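Long-range contacts in probable cobalt-precorrin-6B C(15)-methyltransferase (decarboxylating) (PDB 1L3I), which probably methylates C-15 of cobalt-precorrin-6B with S-adenosyl-L-methionine and then decarboxylates C-12, giving cobalt-precorrin-7 on the anaerobic route to cobalamin: residues Val36-Gly41 with Pro99-Ala104; Arg57-Asp62 with Asn83-Glu88; Glu93-Ile98 with Arg118-Lys123. All blocks are in the same frame, centred on the assembly; numbering follows the deposited sequence.

The three contacts illustrate how a Rossmann-type methyltransferase builds a cofactor site at the ends of parallel strands. Contact 1 joins the central strands 36-40 and 101-106, and contact 2 adds 57-62 and 84-88 to one side of the same sheet; their centres lie about 9 Å apart. The shared seam includes a probable hydrogen bond from Asp39 N to Tyr59 O at 2.8 Å. Both reach S-adenosyl-L-homocysteine, through Gly41 and Asp62 respectively. Contact 3 packs the last turns of two helices against the sheet, its centre about 9 Å from that of contact 1 and 13 Å from that of contact 2. Its Leu95 side chain and the ligand are about 8 Å apart at their nearest atoms.

Contact 1 of 3, residues Val36-Gly41 with Pro99-Ala104; sequences VAVDVG and PDIDIA. With SAH (S-adenosyl-L-homocysteine), chain G.
Val38 lays its CG1 methyl against Ile101, 3.5 Å from CD1, and the same methyl reaches Ala104 CB at 3.8 Å. Its first torsion (chi1 63°) sets CG1 between the backbone nitrogen and the carbonyl carbon, which turns that branch to the neighbouring strand. Ile101 takes a similar torsion (chi1 55°), and the two branched side chains meet obliquely on the face that helices 91-95 and 113-122 cover. On the reverse face Ala37 CB rests against Ile103 CB. These are the two central parallel strands of a Rossmann-like methyltransferase domain, paired Ala37 with Ile103 and Val38 with Ala104, and Val38 N binds Ile103 O. Where the second strand turns a corner at Asp102 the pairing becomes irregular: Val36 O accepts both Asp102 N, in the carbonyl plane at 2.8 Å, and Ile103 N, which is longer at 3.3 Å and tilted from that plane. At its far end the first strand runs into Gly41, whose O lies 3.3 Å from CG of S-adenosyl-L-homocysteine. Asp102 also turns its carboxylate back, and OD2 takes Val36 N at 2.9 Å through its anti lone pair. Burial and the nearby Asp35 may raise the proton affinity of this carboxylate, whereas the Val36 N-H and a long, weak ion pair to Lys125 would act against that.

Contact 2 of 3, residues Arg57-Asp62 with Asn83-Glu88; sequences RVYAID and NVTLME. With SAH (S-adenosyl-L-homocysteine), chain G.
Met87, modelled as selenomethionine, reaches over the neighbouring strand with its terminal methyl. The bend about its last torsion (chi3 -87°) turns CE toward Ile61 and Tyr59, though its exact position is doubtful because it is modelled too close to Tyr59 CB. Asn83 and Arg57 carry the opposite end. Asn83 O receives Val58 N at 3.0 Å in a nearly straight bond (168° at the hydrogen), the first of five backbone bonds that continue to Asp62 N and Met87 O. Arg57, bent at chi2 and chi3, folds its chain over this same peptide: CD comes to 3.1 Å from Asn83 O, while the guanidinium has Asn83 CA over one face and Val84 C in plane at its edge. The amide of Asn83 turns elsewhere, ND2 binding Ala52 O and Arg56 O. At the other terminus Asp62 grips the ribose of S-adenosyl-L-homocysteine with both carboxylate oxygens, OD1 taking O2' at 2.8 Å and OD2 taking O3' at 2.6 Å; Gly43 N and Asn64 N hold the carboxylate in place. The strands belong to one beta-alpha-beta unit joined through helix 65-77. That helix and helix 46-52 cover the face of Val58, Ala60, Val84 and Leu86, while Ile98 and helix 91-95 lie on that of Tyr59, Ile61 and Met87, and strand 36-40 continues the sheet beyond 57-62.

Contact 3 of 3, residues Glu93-Ile98 with Arg118-Lys123; sequences EALCKI and RIIKDK
The Leu95 carbonyl and the Lys123 ammonium meet in the plane of a peptide group: NZ sits on a lone pair of Leu95 O at 3.2 Å, approaching from the edge of this flat unit and not over its face. The contact joins the last turns of helices 91-95 and 113-122, which flank one side of the Rossmann-like sheet, so that a lysine near the end of the second helix reaches back to Leu95 O in the last turn of the first. A lysine in this position would suit the partial negative charge that carbonyls carry toward the C-terminal end of a helix. The Lys123 chain bends at chi3 (61°) and chi4 to bring its nitrogen there. A second partner, Ile98 O, is modelled so close to NZ that the exact position of this nitrogen is uncertain. Beneath the polar end the helices meet through aliphatic side chains. Leu95 points toward the second helix and presses CB against Ile119 CG2 at 3.7 Å, and it also touches Val38, Val40 and Ile61 of the sheet. Ile120 also faces the sheet, on Ile101, Ala104 and Val106, and its CG1 lies 4.2 Å from Leu95 CD1.

Contact 1 of 3, residues Val36-Gly41 with Pro99-Ala104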
loop_
_atom_site.group_PDB
_atom_site.type_symbol
_atom_site.label_atom_id
_atom_site.label_comp_id
_atom_site.label_asym_id
_atom_site.label_seq_id
_atom_site.Cartn_x
_atom_site.Cartn_y
_atom_site.Cartn_z
ATOM N N VAL A 36 -2.269 -19.101 -28.124
ATOM C CA VAL A 36 -2.141 -20.378 -27.440
ATOM C C VAL A 36 -1.496 -19.989 -26.112
ATOM O O VAL A 36 -0.425 -19.386 -26.100
ATOM C CB VAL A 36 -1.209 -21.353 -28.202
ATOM C CG1 VAL A 36 -1.022 -22.641 -27.403
ATOM C CG2 VAL A 36 -1.773 -21.655 -29.572
ATOM N N ALA A 37 -2.153 -20.287 -25.002
ATOM C CA ALA A 37 -1.618 -19.908 -23.715
ATOM C C ALA A 37 -1.380 -21.088 -22.811
ATOM O O ALA A 37 -1.978 -22.144 -22.987
ATOM C CB ALA A 37 -2.572 -18.930 -23.046
ATOM N N VAL A 38 -0.481 -20.909 -21.847
ATOM C CA VAL A 38 -0.204 -21.945 -20.854
ATOM C C VAL A 38 -0.273 -21.294 -19.479
ATOM O O VAL A 38 0.240 -20.193 -19.279
ATOM C CB VAL A 38 1.175 -22.649 -21.056
ATOM C CG1 VAL A 38 2.314 -21.674 -20.899
ATOM C CG2 VAL A 38 1.333 -23.781 -20.061
ATOM N N ASP A 39 -0.999 -21.932 -18.567
ATOM C CA ASP A 39 -1.129 -21.449 -17.203
ATOM C C ASP A 39 -0.412 -22.454 -16.319
ATOM O O ASP A 39 -0.929 -23.537 -16.042
ATOM C CB ASP A 39 -2.608 -21.321 -16.813
ATOM C CG ASP A 39 -2.808 -20.762 -15.404
ATOM O OD1 ASP A 39 -1.884 -20.144 -14.851
ATOM O OD2 ASP A 39 -3.892 -20.947 -14.839
ATOM N N VAL A 40 0.822 -22.126 -15.937
ATOM C CA VAL A 40 1.629 -22.991 -15.091
ATOM C C VAL A 40 1.190 -22.832 -13.639
ATOM O O VAL A 40 1.379 -21.760 -13.037
ATOM C CB VAL A 40 3.131 -22.660 -15.241
ATOM C CG1 VAL A 40 3.974 -23.561 -14.370
ATOM C CG2 VAL A 40 3.555 -22.783 -16.695
ATOM N N GLY A 41 0.606 -23.892 -13.076
ATOM C CA GLY A 41 0.133 -23.841 -11.708
ATOM C C GLY A 41 -1.231 -23.198 -11.725
ATOM O O GLY A 41 -1.422 -22.121 -11.187
ATOM N N PRO A 99 2.601 -27.469 -27.530
ATOM C CA PRO A 99 3.173 -26.748 -28.671
ATOM C C PRO A 99 3.708 -25.392 -28.233
ATOM O O PRO A 99 3.726 -25.080 -27.038
ATOM C CB PRO A 99 1.982 -26.613 -29.620
ATOM C CG PRO A 99 0.804 -26.638 -28.724
ATOM C CD PRO A 99 1.165 -27.713 -27.733
ATOM N N ASP A 100 4.140 -24.576 -29.188
ATOM C CA ASP A 100 4.647 -23.252 -28.843
ATOM C C ASP A 100 3.522 -22.363 -28.324
ATOM O O ASP A 100 2.361 -22.518 -28.723
ATOM C CB ASP A 100 5.362 -22.605 -30.038
ATOM C CG ASP A 100 6.718 -23.239 -30.328
ATOM O OD1 ASP A 100 7.268 -23.982 -29.476
ATOM O OD2 ASP A 100 7.246 -22.981 -31.432
ATOM N N ILE A 101 3.881 -21.413 -27.469
ATOM C CA ILE A 101 2.906 -20.528 -26.844
ATOM C C ILE A 101 3.079 -19.044 -27.125
ATOM O O ILE A 101 4.182 -18.552 -27.328
ATOM C CB ILE A 101 2.941 -20.708 -25.306
ATOM C CG1 ILE A 101 4.381 -20.473 -24.818
ATOM C CG2 ILE A 101 2.432 -22.104 -24.919
ATOM C CD1 ILE A 101 4.571 -20.573 -23.355
ATOM N N ASP A 102 1.967 -18.331 -27.080
ATOM C CA ASP A 102 1.946 -16.896 -27.295
ATOM C C ASP A 102 1.926 -16.210 -25.935
ATOM O O ASP A 102 2.463 -15.112 -25.782
ATOM C CB ASP A 102 0.702 -16.507 -28.076
ATOM C CG ASP A 102 0.680 -17.109 -29.464
ATOM O OD1 ASP A 102 1.529 -16.700 -30.290
ATOM O OD2 ASP A 102 -0.158 -18.003 -29.728
ATOM N N ILE A 103 1.294 -16.867 -24.963
ATOM C CA ILE A 103 1.167 -16.343 -23.617
ATOM C C ILE A 103 1.521 -17.413 -22.587
ATOM O O ILE A 103 1.088 -18.561 -22.687
ATOM C CB ILE A 103 -0.281 -15.872 -23.340
ATOM C CG1 ILE A 103 -0.686 -14.768 -24.312
ATOM C CG2 ILE A 103 -0.436 -15.397 -21.906
ATOM C CD1 ILE A 103 -2.175 -14.509 -24.323
ATOM N N ALA A 104 2.302 -17.028 -21.590
ATOM C CA ALA A 104 2.684 -17.923 -20.513
ATOM C C ALA A 104 2.524 -17.194 -19.174
ATOM O O ALA A 104 3.147 -16.150 -18.935
ATOM C CB ALA A 104 4.122 -18.380 -20.685
HETATM N N SAH G . -3.580 -18.554 -10.093
HETATM C CA SAH G . -4.444 -19.614 -9.561
HETATM C CB SAH G . -3.902 -20.172 -8.218
HETATM C CG SAH G . -2.485 -20.798 -8.348
HETATM S SD SAH G . -1.779 -21.506 -6.854
HETATM C C SAH G . -5.849 -19.056 -9.382
HETATM O O SAH G . -6.035 -17.871 -9.710
HETATM O OXT SAH G . -6.742 -19.808 -8.941
HETATM C "C5'" SAH G . -0.223 -22.129 -7.441
HETATM C "C4'" SAH G . -0.325 -23.490 -8.033
HETATM O "O4'" SAH G . 1.024 -23.820 -8.413
HETATM C "C3'" SAH G . -0.820 -24.663 -7.049
HETATM O "O3'" SAH G . -2.084 -25.336 -7.354
HETATM C "C2'" SAH G . 0.429 -25.574 -7.083
HETATM O "O2'" SAH G . 0.244 -26.978 -6.844
HETATM C "C1'" SAH G . 1.019 -25.220 -8.429
HETATM N N9 SAH G . 2.417 -25.520 -8.708
HETATM C C8 SAH G . 3.554 -25.065 -7.995
HETATM N N7 SAH G . 4.651 -25.511 -8.528
HETATM C C5 SAH G . 4.248 -26.303 -9.627
HETATM C C6 SAH G . 4.948 -27.049 -10.592
HETATM N N6 SAH G . 6.284 -27.119 -10.602
HETATM N N1 SAH G . 4.253 -27.716 -11.556
HETATM C C2 SAH G . 2.929 -27.634 -11.534
HETATM N N3 SAH G . 2.161 -26.971 -10.687
HETATM C C4 SAH G . 2.875 -26.317 -9.748
#

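Contact 2 of 3, residues Arg57-Asp62 with Asn83-Glu88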
loop_
_atom_site.group_PDB
_atom_site.type_symbol
_atom_site.label_atom_id
_atom_site.label_comp_id
_atom_site.label_asym_id
_atom_site.label_seq_id
_atom_site.Cartn_x
_atom_site.Cartn_y
_atom_site.Cartn_z
ATOM N N ARG A 57 -6.480 -21.847 -27.441
ATOM C CA ARG A 57 -6.230 -23.038 -26.645
ATOM C C ARG A 57 -5.431 -22.675 -25.391
ATOM O O ARG A 57 -4.489 -21.876 -25.458
ATOM C CB ARG A 57 -5.473 -24.081 -27.494
ATOM C CG ARG A 57 -4.946 -25.316 -26.759
ATOM C CD ARG A 57 -6.043 -26.236 -26.202
ATOM N NE ARG A 57 -6.812 -26.931 -27.242
ATOM C CZ ARG A 57 -7.913 -27.662 -27.029
ATOM N NH1 ARG A 57 -8.402 -27.818 -25.802
ATOM N NH2 ARG A 57 -8.537 -28.233 -28.044
ATOM N N VAL A 58 -5.836 -23.230 -24.249
ATOM C CA VAL A 58 -5.154 -22.978 -22.992
ATOM C C VAL A 58 -4.695 -24.314 -22.450
ATOM O O VAL A 58 -5.429 -25.294 -22.517
ATOM C CB VAL A 58 -6.096 -22.339 -21.913
ATOM C CG1 VAL A 58 -5.313 -22.014 -20.652
ATOM C CG2 VAL A 58 -6.756 -21.087 -22.428
ATOM N N TYR A 59 -3.458 -24.367 -21.971
ATOM C CA TYR A 59 -2.893 -25.566 -21.358
ATOM C C TYR A 59 -2.724 -25.244 -19.873
ATOM O O TYR A 59 -1.897 -24.408 -19.510
ATOM C CB TYR A 59 -1.530 -25.881 -21.977
ATOM C CG TYR A 59 -1.609 -26.345 -23.397
ATOM C CD1 TYR A 59 -1.542 -25.432 -24.448
ATOM C CD2 TYR A 59 -1.817 -27.693 -23.703
ATOM C CE1 TYR A 59 -1.687 -25.846 -25.768
ATOM C CE2 TYR A 59 -1.959 -28.122 -25.016
ATOM C CZ TYR A 59 -1.899 -27.196 -26.042
ATOM O OH TYR A 59 -2.058 -27.617 -27.337
ATOM N N ALA A 60 -3.539 -25.860 -19.018
ATOM C CA ALA A 60 -3.491 -25.629 -17.572
ATOM C C ALA A 60 -2.760 -26.776 -16.866
ATOM O O ALA A 60 -3.216 -27.910 -16.859
ATOM C CB ALA A 60 -4.894 -25.473 -17.022
ATOM N N ILE A 61 -1.647 -26.447 -16.228
ATOM C CA ILE A 61 -0.816 -27.435 -15.558
ATOM C C ILE A 61 -0.830 -27.280 -14.038
ATOM O O ILE A 61 -0.893 -26.151 -13.531
ATOM C CB ILE A 61 0.650 -27.251 -16.004
ATOM C CG1 ILE A 61 0.771 -27.350 -17.518
ATOM C CG2 ILE A 61 1.555 -28.239 -15.322
ATOM C CD1 ILE A 61 2.113 -26.875 -18.046
ATOM N N ASP A 62 -0.741 -28.406 -13.324
ATOM C CA ASP A 62 -0.671 -28.406 -11.865
ATOM C C ASP A 62 -0.221 -29.752 -11.286
ATOM O O ASP A 62 -0.637 -30.806 -11.754
ATOM C CB ASP A 62 -1.999 -27.991 -11.238
ATOM C CG ASP A 62 -1.805 -27.285 -9.906
ATOM O OD1 ASP A 62 -1.294 -27.926 -8.963
ATOM O OD2 ASP A 62 -2.152 -26.087 -9.813
ATOM N N ASN A 83 -11.801 -25.772 -24.729
ATOM C CA ASN A 83 -10.542 -25.365 -25.379
ATOM C C ASN A 83 -9.388 -25.378 -24.371
ATOM O O ASN A 83 -8.317 -24.810 -24.619
ATOM C CB ASN A 83 -10.657 -23.965 -26.007
ATOM C CG ASN A 83 -10.853 -22.861 -24.973
ATOM O OD1 ASN A 83 -11.457 -23.071 -23.918
ATOM N ND2 ASN A 83 -10.359 -21.665 -25.287
ATOM N N VAL A 84 -9.623 -26.028 -23.236
ATOM C CA VAL A 84 -8.642 -26.128 -22.168
ATOM C C VAL A 84 -8.140 -27.570 -22.033
ATOM O O VAL A 84 -8.927 -28.507 -21.906
ATOM C CB VAL A 84 -9.238 -25.656 -20.801
ATOM C CG1 VAL A 84 -8.241 -25.884 -19.680
ATOM C CG2 VAL A 84 -9.623 -24.185 -20.864
ATOM N N THR A 85 -6.828 -27.733 -22.075
ATOM C CA THR A 85 -6.207 -29.037 -21.930
ATOM C C THR A 85 -5.582 -29.072 -20.546
ATOM O O THR A 85 -4.591 -28.389 -20.291
ATOM C CB THR A 85 -5.118 -29.251 -22.992
ATOM O OG1 THR A 85 -5.690 -29.101 -24.297
ATOM C CG2 THR A 85 -4.508 -30.634 -22.866
ATOM N N LEU A 86 -6.221 -29.795 -19.634
ATOM C CA LEU A 86 -5.733 -29.937 -18.261
ATOM C C LEU A 86 -4.611 -30.963 -18.222
ATOM O O LEU A 86 -4.713 -32.019 -18.833
ATOM C CB LEU A 86 -6.883 -30.352 -17.334
ATOM C CG LEU A 86 -7.910 -29.251 -17.092
ATOM C CD1 LEU A 86 -9.222 -29.852 -16.698
ATOM C CD2 LEU A 86 -7.403 -28.305 -16.024
HETATM N N MSE A 87 -3.546 -30.650 -17.501
HETATM C CA MSE A 87 -2.412 -31.546 -17.409
HETATM C C MSE A 87 -1.902 -31.675 -15.983
HETATM O O MSE A 87 -1.346 -30.716 -15.434
HETATM C CB MSE A 87 -1.276 -31.038 -18.291
HETATM C CG MSE A 87 -1.664 -30.821 -19.730
HETATM SE SE MSE A 87 -0.145 -30.270 -20.783
HETATM C CE MSE A 87 -0.257 -28.380 -20.479
ATOM N N GLU A 88 -2.116 -32.837 -15.369
ATOM C CA GLU A 88 -1.630 -33.040 -14.018
ATOM C C GLU A 88 -0.177 -33.444 -14.123
ATOM O O GLU A 88 0.185 -34.251 -14.977
ATOM C CB GLU A 88 -2.400 -34.123 -13.275
ATOM C CG GLU A 88 -1.960 -34.225 -11.825
ATOM C CD GLU A 88 -2.344 -35.525 -11.170
ATOM O OE1 GLU A 88 -3.496 -35.975 -11.340
ATOM O OE2 GLU A 88 -1.491 -36.099 -10.455
HETATM N N SAH G . -3.580 -18.554 -10.093
HETATM C CA SAH G . -4.444 -19.614 -9.561
HETATM C CB SAH G . -3.902 -20.172 -8.218
HETATM C CG SAH G . -2.485 -20.798 -8.348
HETATM S SD SAH G . -1.779 -21.506 -6.854
HETATM C C SAH G . -5.849 -19.056 -9.382
HETATM O O SAH G . -6.035 -17.871 -9.710
HETATM O OXT SAH G . -6.742 -19.808 -8.941
HETATM C "C5'" SAH G . -0.223 -22.129 -7.441
HETATM C "C4'" SAH G . -0.325 -23.490 -8.033
HETATM O "O4'" SAH G . 1.024 -23.820 -8.413
HETATM C "C3'" SAH G . -0.820 -24.663 -7.049
HETATM O "O3'" SAH G . -2.084 -25.336 -7.354
HETATM C "C2'" SAH G . 0.429 -25.574 -7.083
HETATM O "O2'" SAH G . 0.244 -26.978 -6.844
HETATM C "C1'" SAH G . 1.019 -25.220 -8.429
HETATM N N9 SAH G . 2.417 -25.520 -8.708
HETATM C C8 SAH G . 3.554 -25.065 -7.995
HETATM N N7 SAH G . 4.651 -25.511 -8.528
HETATM C C5 SAH G . 4.248 -26.303 -9.627
HETATM C C6 SAH G . 4.948 -27.049 -10.592
HETATM N N6 SAH G . 6.284 -27.119 -10.602
HETATM N N1 SAH G . 4.253 -27.716 -11.556
HETATM C C2 SAH G . 2.929 -27.634 -11.534
HETATM N N3 SAH G . 2.161 -26.971 -10.687
HETATM C C4 SAH G . 2.875 -26.317 -9.748
#

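Contact 3 of 3, residues Glu93-Ile98 with Arg118-Lys123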
loop_
_atom_site.group_PDB
_atom_site.type_symbol
_atom_site.label_atom_id
_atom_site.label_comp_id
_atom_site.label_asym_id
_atom_site.label_seq_id
_atom_site.Cartn_x
_atom_site.Cartn_y
_atom_site.Cartn_z
ATOM N N GLU A 93 8.088 -31.141 -17.039
ATOM C CA GLU A 93 7.722 -32.339 -17.795
ATOM C C GLU A 93 6.561 -32.023 -18.723
ATOM O O GLU A 93 6.611 -32.339 -19.918
ATOM C CB GLU A 93 7.332 -33.491 -16.840
ATOM C CG GLU A 93 6.343 -34.569 -17.393
ATOM C CD GLU A 93 4.852 -34.247 -17.126
ATOM O OE1 GLU A 93 4.502 -33.938 -15.956
ATOM O OE2 GLU A 93 4.026 -34.306 -18.081
ATOM N N ALA A 94 5.528 -31.391 -18.160
ATOM C CA ALA A 94 4.303 -31.031 -18.874
ATOM C C ALA A 94 4.536 -30.006 -19.971
ATOM O O ALA A 94 3.977 -30.128 -21.067
ATOM C CB ALA A 94 3.271 -30.519 -17.898
ATOM N N LEU A 95 5.355 -29.000 -19.671
ATOM C CA LEU A 95 5.664 -27.925 -20.622
ATOM C C LEU A 95 6.310 -28.441 -21.902
ATOM O O LEU A 95 6.090 -27.883 -22.971
ATOM C CB LEU A 95 6.572 -26.867 -19.983
ATOM C CG LEU A 95 5.933 -25.808 -19.089
ATOM C CD1 LEU A 95 7.037 -25.104 -18.333
ATOM C CD2 LEU A 95 5.103 -24.823 -19.915
ATOM N N CYS A 96 7.089 -29.512 -21.787
ATOM C CA CYS A 96 7.761 -30.100 -22.942
ATOM C C CYS A 96 6.817 -30.801 -23.931
ATOM O O CYS A 96 7.182 -31.001 -25.092
ATOM C CB CYS A 96 8.831 -31.094 -22.494
ATOM S SG CYS A 96 10.304 -30.386 -21.776
ATOM N N LYS A 97 5.615 -31.162 -23.475
ATOM C CA LYS A 97 4.641 -31.853 -24.320
ATOM C C LYS A 97 3.700 -30.946 -25.114
ATOM O O LYS A 97 3.018 -31.404 -26.038
ATOM C CB LYS A 97 3.790 -32.796 -23.481
ATOM C CG LYS A 97 4.560 -33.771 -22.629
ATOM C CD LYS A 97 3.583 -34.669 -21.888
ATOM C CE LYS A 97 4.291 -35.584 -20.893
ATOM N NZ LYS A 97 3.339 -36.600 -20.361
ATOM N N ILE A 98 3.658 -29.668 -24.766
ATOM C CA ILE A 98 2.755 -28.747 -25.439
ATOM C C ILE A 98 3.415 -28.017 -26.617
ATOM O O ILE A 98 4.629 -28.037 -26.770
ATOM C CB ILE A 98 2.154 -27.720 -24.425
ATOM C CG1 ILE A 98 3.196 -26.703 -23.978
ATOM C CG2 ILE A 98 1.643 -28.444 -23.202
ATOM C CD1 ILE A 98 2.619 -25.561 -23.151
ATOM N N ARG A 118 13.200 -21.037 -18.329
ATOM C CA ARG A 118 14.105 -21.395 -19.424
ATOM C C ARG A 118 13.341 -22.158 -20.491
ATOM O O ARG A 118 13.518 -21.896 -21.669
ATOM C CB ARG A 118 15.238 -22.283 -18.936
ATOM C CG ARG A 118 16.392 -21.566 -18.276
ATOM C CD ARG A 118 17.455 -22.584 -17.945
ATOM N NE ARG A 118 18.533 -22.062 -17.131
ATOM C CZ ARG A 118 18.972 -22.643 -16.019
ATOM N NH1 ARG A 118 18.408 -23.768 -15.574
ATOM N NH2 ARG A 118 20.019 -22.135 -15.359
ATOM N N ILE A 119 12.519 -23.116 -20.061
ATOM C CA ILE A 119 11.689 -23.914 -20.971
ATOM C C ILE A 119 10.666 -23.024 -21.671
ATOM O O ILE A 119 10.476 -23.141 -22.875
ATOM C CB ILE A 119 10.943 -25.075 -20.228
ATOM C CG1 ILE A 119 11.948 -26.073 -19.637
ATOM C CG2 ILE A 119 9.937 -25.760 -21.146
ATOM C CD1 ILE A 119 11.328 -27.099 -18.696
ATOM N N ILE A 120 9.979 -22.160 -20.923
ATOM C CA ILE A 120 8.989 -21.273 -21.543
ATOM C C ILE A 120 9.682 -20.432 -22.618
ATOM O O ILE A 120 9.112 -20.179 -23.663
ATOM C CB ILE A 120 8.263 -20.335 -20.513
ATOM C CG1 ILE A 120 7.271 -21.132 -19.652
ATOM C CG2 ILE A 120 7.517 -19.219 -21.248
ATOM C CD1 ILE A 120 6.594 -20.321 -18.562
ATOM N N LYS A 121 10.918 -20.013 -22.367
ATOM C CA LYS A 121 11.624 -19.227 -23.371
ATOM C C LYS A 121 11.729 -20.079 -24.642
ATOM O O LYS A 121 11.250 -19.654 -25.679
ATOM C CB LYS A 121 13.016 -18.786 -22.912
ATOM C CG LYS A 121 13.688 -17.889 -23.923
ATOM C CD LYS A 121 15.159 -17.717 -23.632
ATOM C CE LYS A 121 15.834 -16.932 -24.770
ATOM N NZ LYS A 121 17.280 -16.632 -24.464
ATOM N N ASP A 122 12.231 -21.320 -24.519
ATOM C CA ASP A 122 12.405 -22.273 -25.649
ATOM C C ASP A 122 11.159 -22.544 -26.519
ATOM O O ASP A 122 11.285 -23.081 -27.627
ATOM C CB ASP A 122 12.893 -23.663 -25.173
ATOM C CG ASP A 122 14.342 -23.680 -24.667
ATOM O OD1 ASP A 122 14.960 -22.657 -24.333
ATOM O OD2 ASP A 122 14.868 -24.793 -24.538
ATOM N N LYS A 123 9.973 -22.203 -26.010
ATOM C CA LYS A 123 8.737 -22.441 -26.751
ATOM C C LYS A 123 7.919 -21.194 -27.009
ATOM O O LYS A 123 6.772 -21.300 -27.460
ATOM C CB LYS A 123 7.838 -23.390 -25.962
ATOM C CG LYS A 123 8.551 -24.458 -25.163
ATOM C CD LYS A 123 7.609 -25.622 -24.907
ATOM C CE LYS A 123 7.150 -26.237 -26.223
ATOM N NZ LYS A 123 6.972 -27.685 -26.013
#